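Local coordinates for putative sugar ABC transport system, substrate-binding protein (Bordetella parapertussis, PDB 5IX8) that probably binds a sugar in the periplasm and delivers it to an ABC transporter, as a solute-binding protein of family 2, at residues D27-G32 and A105-N110; V48-V53 and L67-T72; G55-V60 and L152-L157; Q61-Q66 and A78-A83; P90-L95 and D112-G117. One frame throughout, in Å; residues are numbered along the deposited sequence.

Contact 1 of 5, residues D27-G32 and A105-N110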
# COMPACT_ATOMS: atom_id res chain seq x y z
N ASP A 27 -7.36 6.21 -4.55
CA ASP A 27 -7.98 5.22 -3.66
C ASP A 27 -7.72 5.60 -2.21
O ASP A 27 -7.34 6.73 -1.92
CB ASP A 27 -7.51 3.79 -3.97
CG ASP A 27 -5.99 3.57 -3.81
OD1 ASP A 27 -5.31 4.31 -3.06
OD2 ASP A 27 -5.48 2.58 -4.42
N ASN A 28 -7.99 4.71 -1.26
CA ASN A 28 -7.83 5.11 0.12
C ASN A 28 -6.41 4.95 0.62
O ASN A 28 -6.13 5.36 1.76
CB ASN A 28 -8.75 4.31 1.05
CG ASN A 28 -10.16 4.80 0.99
OD1 ASN A 28 -10.40 5.96 0.61
ND2 ASN A 28 -11.12 3.94 1.34
N PHE A 29 -5.51 4.35 -0.16
CA PHE A 29 -4.22 3.99 0.42
C PHE A 29 -3.29 5.19 0.48
O PHE A 29 -2.92 5.64 1.57
CB PHE A 29 -3.58 2.83 -0.36
CG PHE A 29 -2.23 2.42 0.18
CD1 PHE A 29 -2.12 1.88 1.46
CD2 PHE A 29 -1.06 2.63 -0.56
CE1 PHE A 29 -0.88 1.50 2.00
CE2 PHE A 29 0.19 2.23 -0.04
CZ PHE A 29 0.27 1.67 1.24
N TYR A 30 -2.84 5.69 -0.68
CA TYR A 30 -1.97 6.87 -0.59
C TYR A 30 -2.71 8.07 -0.03
O TYR A 30 -2.11 8.90 0.66
CB TYR A 30 -1.39 7.24 -1.96
CG TYR A 30 -0.69 6.08 -2.65
CD1 TYR A 30 0.52 5.58 -2.17
CD2 TYR A 30 -1.23 5.49 -3.79
CE1 TYR A 30 1.15 4.50 -2.80
CE2 TYR A 30 -0.59 4.38 -4.41
CZ TYR A 30 0.60 3.91 -3.90
OH TYR A 30 1.25 2.85 -4.46
N LYS A 31 -4.01 8.19 -0.33
CA LYS A 31 -4.77 9.30 0.24
C LYS A 31 -4.84 9.17 1.76
O LYS A 31 -4.75 10.17 2.48
CB LYS A 31 -6.18 9.36 -0.40
CG LYS A 31 -6.92 10.63 -0.05
CD LYS A 31 -8.41 10.60 -0.48
CE LYS A 31 -8.53 10.34 -1.92
NZ LYS A 31 -9.95 10.27 -2.40
N GLY A 32 -4.98 7.94 2.27
CA GLY A 32 -4.87 7.72 3.71
C GLY A 32 -3.53 8.13 4.29
O GLY A 32 -3.45 8.77 5.35
N ALA A 105 7.30 5.83 2.26
CA ALA A 105 5.94 5.67 2.78
C ALA A 105 5.18 4.60 2.02
O ALA A 105 5.08 4.65 0.78
CB ALA A 105 5.18 7.00 2.69
N GLY A 106 4.63 3.62 2.76
CA GLY A 106 3.64 2.69 2.23
C GLY A 106 4.14 1.53 1.39
O GLY A 106 3.65 0.41 1.53
N ILE A 107 5.07 1.79 0.48
CA ILE A 107 5.57 0.77 -0.45
C ILE A 107 7.08 0.90 -0.58
O ILE A 107 7.65 1.99 -0.39
CB ILE A 107 4.91 0.90 -1.83
CG1 ILE A 107 4.82 2.40 -2.22
CG2 ILE A 107 3.51 0.26 -1.79
CD1 ILE A 107 4.69 2.62 -3.71
N PRO A 108 7.77 -0.20 -0.91
CA PRO A 108 9.24 -0.17 -0.99
C PRO A 108 9.75 0.70 -2.14
O PRO A 108 9.13 0.80 -3.20
CB PRO A 108 9.62 -1.63 -1.27
CG PRO A 108 8.44 -2.44 -0.98
CD PRO A 108 7.23 -1.55 -1.15
N VAL A 109 10.93 1.30 -1.93
CA VAL A 109 11.64 1.95 -3.02
C VAL A 109 13.08 1.41 -3.04
O VAL A 109 13.67 1.09 -2.00
CB VAL A 109 11.58 3.50 -2.90
CG1 VAL A 109 12.24 3.98 -1.62
CG2 VAL A 109 12.16 4.19 -4.12
N ASN A 110 13.64 1.32 -4.25
CA ASN A 110 14.96 0.71 -4.45
C ASN A 110 16.07 1.74 -4.26
O ASN A 110 16.75 2.15 -5.21
CB ASN A 110 15.01 0.09 -5.83
CG ASN A 110 16.14 -0.88 -5.99
OD1 ASN A 110 16.74 -1.34 -5.01
ND2 ASN A 110 16.47 -1.18 -7.23

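Contact 2 of 5, residues V48-V53 and L67-T72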
# COMPACT_ATOMS: atom_id res chain seq x y z
N VAL A 48 3.42 20.74 6.76
CA VAL A 48 3.40 20.03 5.49
C VAL A 48 3.35 21.09 4.40
O VAL A 48 2.34 21.78 4.23
CB VAL A 48 2.21 19.07 5.39
CG1 VAL A 48 2.21 18.31 4.03
CG2 VAL A 48 2.23 18.13 6.61
N VAL A 49 4.46 21.25 3.69
CA VAL A 49 4.55 22.35 2.73
C VAL A 49 3.81 22.03 1.45
O VAL A 49 3.21 22.92 0.82
CB VAL A 49 6.03 22.65 2.45
CG1 VAL A 49 6.16 23.71 1.36
CG2 VAL A 49 6.68 23.08 3.73
N GLN A 50 3.81 20.77 1.04
CA GLN A 50 3.19 20.42 -0.22
C GLN A 50 2.91 18.93 -0.21
O GLN A 50 3.72 18.16 0.32
CB GLN A 50 4.13 20.78 -1.38
CG GLN A 50 3.51 20.63 -2.71
CD GLN A 50 4.45 21.07 -3.80
OE1 GLN A 50 5.16 20.26 -4.37
NE2 GLN A 50 4.44 22.36 -4.10
N VAL A 51 1.77 18.55 -0.78
CA VAL A 51 1.50 17.17 -1.16
C VAL A 51 1.36 17.15 -2.67
O VAL A 51 0.54 17.89 -3.24
CB VAL A 51 0.24 16.62 -0.49
CG1 VAL A 51 0.02 15.19 -0.93
CG2 VAL A 51 0.35 16.72 1.02
N ALA A 52 2.18 16.34 -3.33
CA ALA A 52 2.19 16.26 -4.78
C ALA A 52 1.93 14.82 -5.20
O ALA A 52 2.10 13.89 -4.40
CB ALA A 52 3.52 16.74 -5.33
N VAL A 53 1.50 14.64 -6.46
CA VAL A 53 1.26 13.30 -6.99
C VAL A 53 2.03 13.10 -8.29
O VAL A 53 2.13 14.01 -9.11
CB VAL A 53 -0.23 12.97 -7.22
CG1 VAL A 53 -1.01 13.05 -5.91
CG2 VAL A 53 -0.87 13.85 -8.32
N LEU A 67 10.53 16.20 -6.13
CA LEU A 67 11.54 16.10 -5.08
C LEU A 67 12.55 17.23 -5.20
O LEU A 67 12.96 17.81 -4.19
CB LEU A 67 12.22 14.73 -5.17
CG LEU A 67 11.28 13.58 -4.80
CD1 LEU A 67 11.79 12.21 -5.30
CD2 LEU A 67 11.08 13.54 -3.28
N GLN A 68 12.94 17.58 -6.43
CA GLN A 68 13.83 18.72 -6.62
C GLN A 68 13.22 20.02 -6.12
O GLN A 68 13.91 20.84 -5.50
CB GLN A 68 14.20 18.81 -8.09
CG GLN A 68 15.19 17.72 -8.46
CD GLN A 68 16.54 17.97 -7.81
OE1 GLN A 68 16.99 19.14 -7.71
NE2 GLN A 68 17.19 16.89 -7.35
N SER A 69 11.92 20.22 -6.34
CA SER A 69 11.30 21.45 -5.87
C SER A 69 11.25 21.52 -4.35
O SER A 69 11.24 22.62 -3.77
CB SER A 69 9.90 21.61 -6.45
OG SER A 69 9.02 20.70 -5.83
N PHE A 70 11.22 20.37 -3.67
CA PHE A 70 11.28 20.38 -2.21
C PHE A 70 12.60 20.99 -1.72
O PHE A 70 12.64 21.59 -0.64
CB PHE A 70 11.12 18.97 -1.64
CG PHE A 70 9.77 18.32 -1.91
CD1 PHE A 70 8.68 19.04 -2.40
CD2 PHE A 70 9.60 16.96 -1.65
CE1 PHE A 70 7.46 18.41 -2.63
CE2 PHE A 70 8.39 16.34 -1.86
CZ PHE A 70 7.32 17.06 -2.37
N LYS A 71 13.67 20.83 -2.50
CA LYS A 71 14.95 21.42 -2.15
C LYS A 71 14.84 22.93 -2.04
O LYS A 71 15.35 23.54 -1.09
CB LYS A 71 16.00 21.05 -3.21
CG LYS A 71 17.24 20.39 -2.68
CD LYS A 71 18.42 20.49 -3.67
CE LYS A 71 18.27 19.58 -4.87
NZ LYS A 71 19.53 19.57 -5.72
N THR A 72 14.19 23.55 -3.02
CA THR A 72 14.01 24.99 -3.02
C THR A 72 13.06 25.44 -1.93
O THR A 72 13.17 26.57 -1.45
CB THR A 72 13.51 25.42 -4.39
OG1 THR A 72 14.20 24.66 -5.39
CG2 THR A 72 13.74 26.89 -4.59

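Contact 3 of 5, residues G55-V60 and L152-L157. With EDO (1,2-ethanediol), chain E; SO4 (sulfate ion), chain C.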
# COMPACT_ATOMS: atom_id res chain seq x y z
N GLY A 55 0.91 11.04 -10.51
CA GLY A 55 -0.23 11.01 -11.41
C GLY A 55 -0.56 9.62 -11.90
O GLY A 55 -1.73 9.33 -12.19
N ALA A 56 0.45 8.76 -12.01
CA ALA A 56 0.22 7.39 -12.49
C ALA A 56 1.45 6.59 -12.15
O ALA A 56 2.54 7.15 -12.01
CB ALA A 56 -0.03 7.35 -14.01
N TYR A 57 1.30 5.27 -12.05
CA TYR A 57 2.51 4.45 -12.00
C TYR A 57 3.33 4.69 -13.27
O TYR A 57 2.77 4.88 -14.36
CB TYR A 57 2.18 2.97 -11.85
CG TYR A 57 1.60 2.69 -10.50
CD1 TYR A 57 2.43 2.63 -9.37
CD2 TYR A 57 0.24 2.51 -10.33
CE1 TYR A 57 1.89 2.37 -8.12
CE2 TYR A 57 -0.31 2.27 -9.08
CZ TYR A 57 0.52 2.22 -7.98
OH TYR A 57 -0.01 1.96 -6.75
N GLY A 58 4.65 4.75 -13.12
CA GLY A 58 5.54 5.05 -14.23
C GLY A 58 5.86 6.52 -14.42
O GLY A 58 6.77 6.82 -15.21
N ASN A 59 5.16 7.44 -13.73
CA ASN A 59 5.41 8.87 -13.85
C ASN A 59 6.59 9.29 -12.98
O ASN A 59 6.49 10.10 -12.05
CB ASN A 59 4.16 9.66 -13.48
CG ASN A 59 3.17 9.72 -14.63
OD1 ASN A 59 3.39 9.07 -15.66
ND2 ASN A 59 2.10 10.50 -14.47
N VAL A 60 7.75 8.72 -13.31
CA VAL A 60 8.92 8.89 -12.47
C VAL A 60 9.52 10.29 -12.62
O VAL A 60 9.90 10.92 -11.63
CB VAL A 60 9.91 7.76 -12.82
CG1 VAL A 60 11.21 7.97 -12.15
CG2 VAL A 60 9.33 6.43 -12.36
N LEU A 152 7.37 -2.64 -10.01
CA LEU A 152 7.01 -1.99 -8.76
C LEU A 152 7.51 -2.72 -7.53
O LEU A 152 7.41 -2.16 -6.42
CB LEU A 152 5.49 -1.82 -8.66
CG LEU A 152 4.86 -1.03 -9.83
CD1 LEU A 152 3.33 -0.94 -9.56
CD2 LEU A 152 5.51 0.33 -10.03
N GLU A 153 7.98 -3.97 -7.69
CA GLU A 153 8.49 -4.82 -6.60
C GLU A 153 7.37 -5.37 -5.72
O GLU A 153 7.21 -6.59 -5.60
CB GLU A 153 9.54 -4.07 -5.75
CG GLU A 153 10.33 -4.94 -4.77
CD GLU A 153 11.38 -5.82 -5.44
OE1 GLU A 153 11.53 -5.77 -6.68
OE2 GLU A 153 12.08 -6.59 -4.73
N TRP A 154 6.58 -4.48 -5.09
CA TRP A 154 5.64 -4.98 -4.10
C TRP A 154 4.52 -5.86 -4.69
O TRP A 154 4.08 -6.78 -4.00
CB TRP A 154 5.05 -3.82 -3.25
CG TRP A 154 4.42 -2.68 -4.01
CD1 TRP A 154 5.05 -1.58 -4.52
CD2 TRP A 154 3.04 -2.56 -4.38
NE1 TRP A 154 4.14 -0.77 -5.18
CE2 TRP A 154 2.91 -1.35 -5.12
CE3 TRP A 154 1.92 -3.38 -4.20
CZ2 TRP A 154 1.69 -0.92 -5.62
CZ3 TRP A 154 0.70 -2.94 -4.72
CH2 TRP A 154 0.60 -1.73 -5.42
N PRO A 155 4.05 -5.66 -5.93
CA PRO A 155 3.07 -6.62 -6.46
C PRO A 155 3.68 -7.99 -6.60
O PRO A 155 3.01 -9.00 -6.36
CB PRO A 155 2.68 -6.02 -7.83
CG PRO A 155 2.91 -4.49 -7.64
CD PRO A 155 4.23 -4.53 -6.86
N ARG A 156 4.95 -8.06 -7.00
CA ARG A 156 5.61 -9.36 -7.08
C ARG A 156 5.73 -10.00 -5.70
O ARG A 156 5.52 -11.22 -5.56
CB ARG A 156 6.98 -9.21 -7.75
CG ARG A 156 7.58 -10.59 -8.09
CD ARG A 156 9.04 -10.54 -8.49
NE ARG A 156 9.89 -10.40 -7.32
CZ ARG A 156 10.49 -9.27 -6.95
NH1 ARG A 156 10.46 -8.19 -7.73
NH2 ARG A 156 11.19 -9.24 -5.82
N LEU A 157 6.07 -9.21 -4.68
CA LEU A 157 6.17 -9.75 -3.33
C LEU A 157 4.83 -10.32 -2.87
O LEU A 157 4.77 -11.42 -2.30
CB LEU A 157 6.67 -8.69 -2.34
CG LEU A 157 8.08 -8.14 -2.62
CD1 LEU A 157 8.39 -7.00 -1.67
CD2 LEU A 157 9.16 -9.21 -2.51
C1 EDO E . -2.42 4.98 -11.69
O1 EDO E . -1.48 4.42 -12.62
C2 EDO E . -3.64 4.08 -11.56
O2 EDO E . -3.26 2.89 -10.87
S SO4 C . 8.81 -6.74 -10.73
O1 SO4 C . 9.79 -7.76 -10.41
O2 SO4 C . 8.94 -5.55 -9.91
O3 SO4 C . 7.43 -7.26 -10.60
O4 SO4 C . 8.98 -6.39 -12.15

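Contact 4 of 5, residues Q61-Q66 and A78-A83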
# COMPACT_ATOMS: atom_id res chain seq x y z
N GLN A 61 9.58 10.82 -13.85
CA GLN A 61 10.14 12.16 -14.06
C GLN A 61 9.33 13.22 -13.32
O GLN A 61 9.90 14.16 -12.75
CB GLN A 61 10.21 12.47 -15.55
CG GLN A 61 11.30 11.66 -16.29
CD GLN A 61 12.71 12.02 -15.79
OE1 GLN A 61 12.99 13.18 -15.44
NE2 GLN A 61 13.60 11.03 -15.75
N GLN A 62 8.00 13.07 -13.30
CA GLN A 62 7.15 13.98 -12.54
C GLN A 62 7.57 14.02 -11.08
O GLN A 62 7.65 15.09 -10.47
CB GLN A 62 5.69 13.56 -12.66
CG GLN A 62 5.07 13.80 -14.04
CD GLN A 62 5.32 12.66 -15.06
OE1 GLN A 62 6.22 11.84 -14.93
NE2 GLN A 62 4.49 12.65 -16.11
N GLN A 63 7.86 12.85 -10.50
CA GLN A 63 8.25 12.82 -9.09
C GLN A 63 9.66 13.34 -8.88
O GLN A 63 9.92 13.98 -7.86
CB GLN A 63 8.13 11.41 -8.52
CG GLN A 63 6.75 11.09 -8.12
CD GLN A 63 6.66 9.84 -7.29
OE1 GLN A 63 7.28 8.81 -7.60
NE2 GLN A 63 5.88 9.91 -6.24
N PHE A 64 10.58 13.07 -9.81
CA PHE A 64 11.92 13.64 -9.66
C PHE A 64 11.83 15.16 -9.57
O PHE A 64 12.52 15.79 -8.75
CB PHE A 64 12.81 13.28 -10.85
CG PHE A 64 13.18 11.82 -10.97
CD1 PHE A 64 12.91 10.91 -9.98
CD2 PHE A 64 13.78 11.39 -12.14
CE1 PHE A 64 13.29 9.58 -10.11
CE2 PHE A 64 14.14 10.07 -12.31
CZ PHE A 64 13.91 9.16 -11.29
N ALA A 65 11.01 15.77 -10.42
CA ALA A 65 10.88 17.22 -10.42
C ALA A 65 10.27 17.70 -9.11
O ALA A 65 10.67 18.75 -8.58
CB ALA A 65 10.04 17.68 -11.61
N GLN A 66 9.32 16.94 -8.57
CA GLN A 66 8.70 17.32 -7.31
C GLN A 66 9.71 17.26 -6.17
O GLN A 66 9.75 18.15 -5.32
CB GLN A 66 7.50 16.42 -7.01
CG GLN A 66 6.32 16.74 -7.95
CD GLN A 66 5.35 15.61 -8.06
OE1 GLN A 66 5.53 14.55 -7.44
NE2 GLN A 66 4.29 15.82 -8.87
N ALA A 78 11.69 14.75 2.78
CA ALA A 78 10.80 14.38 1.69
C ALA A 78 10.18 13.05 2.03
O ALA A 78 10.87 12.17 2.52
CB ALA A 78 11.61 14.26 0.39
N VAL A 79 8.88 12.90 1.80
CA VAL A 79 8.17 11.64 2.03
C VAL A 79 7.75 11.12 0.66
O VAL A 79 7.10 11.84 -0.10
CB VAL A 79 6.95 11.85 2.94
CG1 VAL A 79 6.18 10.53 3.14
CG2 VAL A 79 7.38 12.47 4.27
N LEU A 80 8.12 9.87 0.35
CA LEU A 80 8.06 9.36 -1.01
C LEU A 80 7.32 8.03 -1.05
O LEU A 80 7.73 7.08 -0.38
CB LEU A 80 9.48 9.18 -1.57
CG LEU A 80 9.57 8.44 -2.90
CD1 LEU A 80 8.82 9.23 -3.99
CD2 LEU A 80 11.07 8.19 -3.23
N SER A 81 6.25 7.96 -1.85
CA SER A 81 5.69 6.70 -2.36
C SER A 81 5.95 6.69 -3.85
O SER A 81 5.33 7.48 -4.57
CB SER A 81 4.19 6.60 -2.09
OG SER A 81 3.89 6.66 -0.71
N PRO A 82 6.85 5.85 -4.36
CA PRO A 82 7.35 6.04 -5.72
C PRO A 82 6.47 5.42 -6.80
O PRO A 82 5.79 4.41 -6.60
CB PRO A 82 8.72 5.33 -5.68
CG PRO A 82 8.46 4.17 -4.73
CD PRO A 82 7.53 4.74 -3.66
N ALA A 83 6.51 6.03 -7.97
CA ALA A 83 5.76 5.54 -9.13
C ALA A 83 6.44 4.37 -9.83
O ALA A 83 5.88 3.82 -10.79
CB ALA A 83 5.53 6.67 -10.13

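Contact 5 of 5, residues P90-L95 and D112-G117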
# COMPACT_ATOMS: atom_id res chain seq x y z
N PRO A 90 19.53 8.30 -7.38
CA PRO A 90 20.23 9.58 -7.60
C PRO A 90 19.53 10.77 -6.97
O PRO A 90 20.21 11.65 -6.41
CB PRO A 90 20.28 9.71 -9.13
CG PRO A 90 20.23 8.29 -9.60
CD PRO A 90 19.30 7.58 -8.65
N VAL A 91 18.21 10.84 -7.05
CA VAL A 91 17.54 12.01 -6.49
C VAL A 91 17.52 11.94 -4.97
O VAL A 91 17.64 12.97 -4.30
CB VAL A 91 16.12 12.20 -7.07
CG1 VAL A 91 15.16 11.10 -6.66
CG2 VAL A 91 15.58 13.55 -6.66
N VAL A 92 17.39 10.75 -4.40
CA VAL A 92 17.47 10.64 -2.93
C VAL A 92 18.86 11.06 -2.47
O VAL A 92 19.01 11.79 -1.48
CB VAL A 92 17.13 9.20 -2.48
CG1 VAL A 92 17.39 9.02 -0.96
CG2 VAL A 92 15.67 8.84 -2.79
N ALA A 93 19.89 10.63 -3.20
CA ALA A 93 21.25 11.00 -2.84
C ALA A 93 21.46 12.51 -2.96
O ALA A 93 22.13 13.12 -2.12
CB ALA A 93 22.21 10.25 -3.75
N ASP A 94 20.88 13.12 -3.99
CA ASP A 94 21.00 14.56 -4.19
C ASP A 94 20.30 15.34 -3.08
O ASP A 94 20.84 16.34 -2.58
CB ASP A 94 20.41 14.92 -5.54
CG ASP A 94 20.47 16.40 -5.83
OD1 ASP A 94 21.53 17.02 -5.60
OD2 ASP A 94 19.46 16.95 -6.30
N LEU A 95 19.10 14.90 -2.68
CA LEU A 95 18.45 15.55 -1.56
C LEU A 95 19.30 15.43 -0.30
O LEU A 95 19.46 16.40 0.44
CB LEU A 95 17.06 14.97 -1.35
CG LEU A 95 15.96 15.76 -2.07
CD1 LEU A 95 16.25 16.01 -3.53
CD2 LEU A 95 14.64 14.98 -1.90
N ASP A 112 19.10 2.47 -1.10
CA ASP A 112 19.60 2.29 0.26
C ASP A 112 20.01 3.59 0.93
O ASP A 112 20.61 3.54 2.02
CB ASP A 112 20.75 1.28 0.29
CG ASP A 112 21.96 1.72 -0.52
OD1 ASP A 112 22.08 2.90 -0.88
OD2 ASP A 112 22.83 0.87 -0.77
N LYS A 113 19.72 4.73 0.29
CA LYS A 113 19.99 6.05 0.87
C LYS A 113 18.75 6.66 1.54
O LYS A 113 18.84 7.76 2.10
CB LYS A 113 20.55 6.97 -0.21
CG LYS A 113 21.95 6.52 -0.66
CD LYS A 113 22.45 7.33 -1.83
CE LYS A 113 23.76 6.75 -2.42
NZ LYS A 113 23.61 5.34 -2.97
N ILE A 114 17.60 5.99 1.48
CA ILE A 114 16.43 6.34 2.28
C ILE A 114 16.80 6.33 3.75
O ILE A 114 17.54 5.44 4.22
CB ILE A 114 15.31 5.33 1.97
CG1 ILE A 114 14.83 5.46 0.52
CG2 ILE A 114 14.15 5.42 2.99
CD1 ILE A 114 13.98 6.73 0.23
N ALA A 115 16.32 7.33 4.50
CA ALA A 115 16.63 7.41 5.93
C ALA A 115 15.91 6.32 6.71
O ALA A 115 16.54 5.56 7.47
CB ALA A 115 16.29 8.80 6.47
N PHE A 116 14.59 6.21 6.52
CA PHE A 116 13.80 5.12 7.08
C PHE A 116 12.48 5.08 6.34
O PHE A 116 12.15 5.97 5.56
CB PHE A 116 13.56 5.26 8.61
CG PHE A 116 12.73 6.46 8.99
CD1 PHE A 116 13.34 7.69 9.21
CD2 PHE A 116 11.35 6.38 9.06
CE1 PHE A 116 12.56 8.82 9.55
CE2 PHE A 116 10.59 7.47 9.43
CZ PHE A 116 11.18 8.70 9.65
N GLY A 117 11.72 4.02 6.60
CA GLY A 117 10.43 3.85 5.98
C GLY A 117 9.37 3.43 6.99
O GLY A 117 9.67 2.94 8.08

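Contact 1 of 5, residues D27-G32 and A105-N110
Phe29 and Tyr30, at the start of helix 28-43, meet Gly106 and Ile107 in the loop that follows strand 101-105. Just before the helix, Asp27 is the N-cap residue. Its OD1 accepts from Phe29 N at 2.9 Å, with the N-H coming from above the carboxylate plane, 52° out of it. This capping bond closes off the start of the helix, from which both aromatic side chains leave.

Phe29 turns its CG anti to the backbone N (chi1 179°). The ring then points at the loop and meets it with an edge. Its CZ lies 3.6 Å from Gly106 O and 3.7 Å from Gly106 CA. Gly106 has no side chain, which lets the ring edge approach the backbone this closely. Phe29 CE2 also comes within 4.2 Å of Ile107 CG2, by an oblique approach. Met257 of helix 254-270 touches the same ring.

The fold is that of a two-lobed periplasmic binding protein. Both segments follow strands of its first parallel sheet. The first turn of helix 28-43, which follows strand 17-22, packs on the loop that leaves strand 101-105.

Tyr30 comes next. Phe29 CD2 stands 3.6 Å above one face of its ring. The OH end extends toward Ile107, and Tyr30 OH lies 3.5 Å from Ile107 CD1, which sits at the ring edge. The two side chains cross at about a right angle. The methyl offers the oxygen no hydrogen bond; the hydroxyl's polar partner is Tyr57 OH.

Contact 2 of 5, residues V48-V53 and L67-T72
Gln50 of strand 47-53 reaches across to Phe70 of helix 60-73, amide against ring edge. Its OE1 lies 3.4 Å from Phe70 CE1, near the plane of the ring. The amide carbon Gln50 CD follows at 4.2 Å from the same CE1. The amide and ring planes are turned 62° against each other, so the two groups do not stack. The carbonyl oxygen faces the partly positive rim of the ring, a weak electrostatic fit at most.

Ser69 OG is also 4.2 Å from Gln50 OE1, too far for a bond. That hydroxyl is bonded to Gln66 O, one turn back in its own helix.

Gln50 spans the gap because its chain is extended, with CG anti to the backbone N (chi1 -172°). Behind it, backbone bonds to Val20 hold the strand beside strand 17-22. Further along, Gln66 NE2 binds Val53 O, a hydrogen bond that joins helix and strand directly. In the same helix, Leu67 packs on Val91 and Leu95 of helix 89-97, and Phe70 itself touches Ala78 of the next strand. Strand 47-53, helix 60-73 and strand 77-80 form a beta-alpha-beta crossover, which passes over strand 17-22 in the Rossmann-like first lobe.

Contact 3 of 5, residues G55-V60 and L152-L157
In the cleft between the two lobes, where this family binds its ligand, Tyr57 of the first lobe meets Leu152 and Trp154 of the second. With CG anti to its carbonyl carbon (chi1 -69°), Tyr57 holds its ring against Leu152. Leu152 CD1 lies over one face of that ring, 4.1 Å from its centroid and 27° off the normal, a CH-pi contact. The nearest ring carbon, Tyr57 CD1, is 3.7 Å from that methyl. The phenol oxygen then meets the edge of the indole, with Tyr57 OH 3.5 Å from Trp154 CZ2. Both partners cross the Tyr57 side chain at about a right angle. The polar partner of Tyr57 OH is Tyr30.

Two bound groups, probably from the crystallisation liquor, flank the contact. Tyr57 N donates to ethanediol O1 at 3.0 Å. A sulfate sits near the start of helix 154-168, where Glu153 N reaches its O2 at 2.9 Å and Arg156 NH1 its O1 at 2.8 Å. Arg156 also grips Glu153 end-on, NH1 to OE1 and NH2 to OE2.

Segment 55-60 is the loop between strand 47-53 and helix 60-73. Segment 152-157 begins helix 154-168, where Trp154 also touches Asp122 of helix 122-135.

Contact 4 of 5, residues Q61-Q66 and A78-A83
Gln63 of helix 60-73 sends its side-chain amide into the bend that follows strand 77-80, and nearly the whole contact is made by this one residue. The amide grips the backbone at two points. Its OE1 accepts from Ala83 N at 2.9 Å, with the N-H tilted 35° from the amide carbonyl plane. Its NE2 donates to Ser81 O at 3.0 Å along an almost straight line, the N-H...O angle being 173°. Ser81 O lies in the amide plane of Gln63, although the donor stands above the carbonyl plane of Ser81. Between these two bonds Pro82 CA comes within 3.3 Å of Gln63 OE1. The chain is extended beyond CG, which carries the amide this far from the helix.

Around this tight centre the packing is lighter. Leu80 CD1 rests 3.8 Å from Gln63 NE2, and Ala83 CB is 3.7 Å from Gln63 OE1. On the outer side of the helix, Gln61 and Ala65 face solvent and take no part.

The amide and its backbone partners have further bonds. Gln63 NE2 also bonds Thr21 OG1, while Tyr88 OH bonds Ala83 N and makes a weak bond to Gln63 OE1. Ser81 OG turns instead to Ala105 O, on the next strand of the sheet.

The buried amide thus has partners for both of its ends. Because one end accepts an N-H and the other gives to a carbonyl, its rotation is fixed. Gln63 ties helix 60-73 to backbone atoms of Ser81 and Ala83, so the bonds use main-chain groups and not side chains.

Contact 5 of 5, residues P90-L95 and D112-G117
The flat group that Val92 meets is the peptide between Lys113 and Ile114, since no side-chain ring or amide takes part. Val92 CG1 lies over one face of that peptide, 3.6 Å from Lys113 O and 3.9 Å from Ile114 N. No atom of segment 90-95 meets the peptide at its edge.

Helix 89-97 is the helix of a beta-alpha-beta crossover, between strand 77-80 and strand 101-105 of the first lobe's parallel sheet. Segment 112-117 leads into the neighbouring strand 116-119, so the contact joins the helix to the approach of the next strand.

Deeper in, Val92 CG2 touches Ile114 CD1 at 4.1 Å, the two side chains crossing at about a right angle. Ile114 reaches on to Thr102 and Ser104 of strand 101-105 and to Val109.

Lys113, exposed to solvent, makes the outer part of the contact. Its CB is 3.8 Å from Val92 CG1. From there the chain runs on past Ala93, extended until it bends at the last torsion (chi4 62°). Lys113 NZ lies 3.6 Å from Asp112 OD1, a long salt bridge within the segment, and also pairs with Asp89. Midway along the chain, the methylene Lys113 CD rests on the methyl of Ala93, 3.5 Å from its CB.

Overall arrangement
From the N terminus, contact 1 closes the longest loop of the four contacts made within the first lobe, from the start of helix 28-43 to the loop after strand 101-105. Contacts 2 and 4 lie within that loop and cross each other. Both use helix 60-73, tying it first to strand 47-53 and then to the end of strand 77-80. Contact 5 opens after both have closed. It crosses contact 1 and brings in helix 89-97 and the approach to strand 116-119. Contact 3 crosses contacts 1 and 2, while contacts 4 and 5 are nested inside it. It alone reaches the second lobe. Contacts 1, 3 and 4 meet beside the cleft, with centres 10 to 12 Å apart.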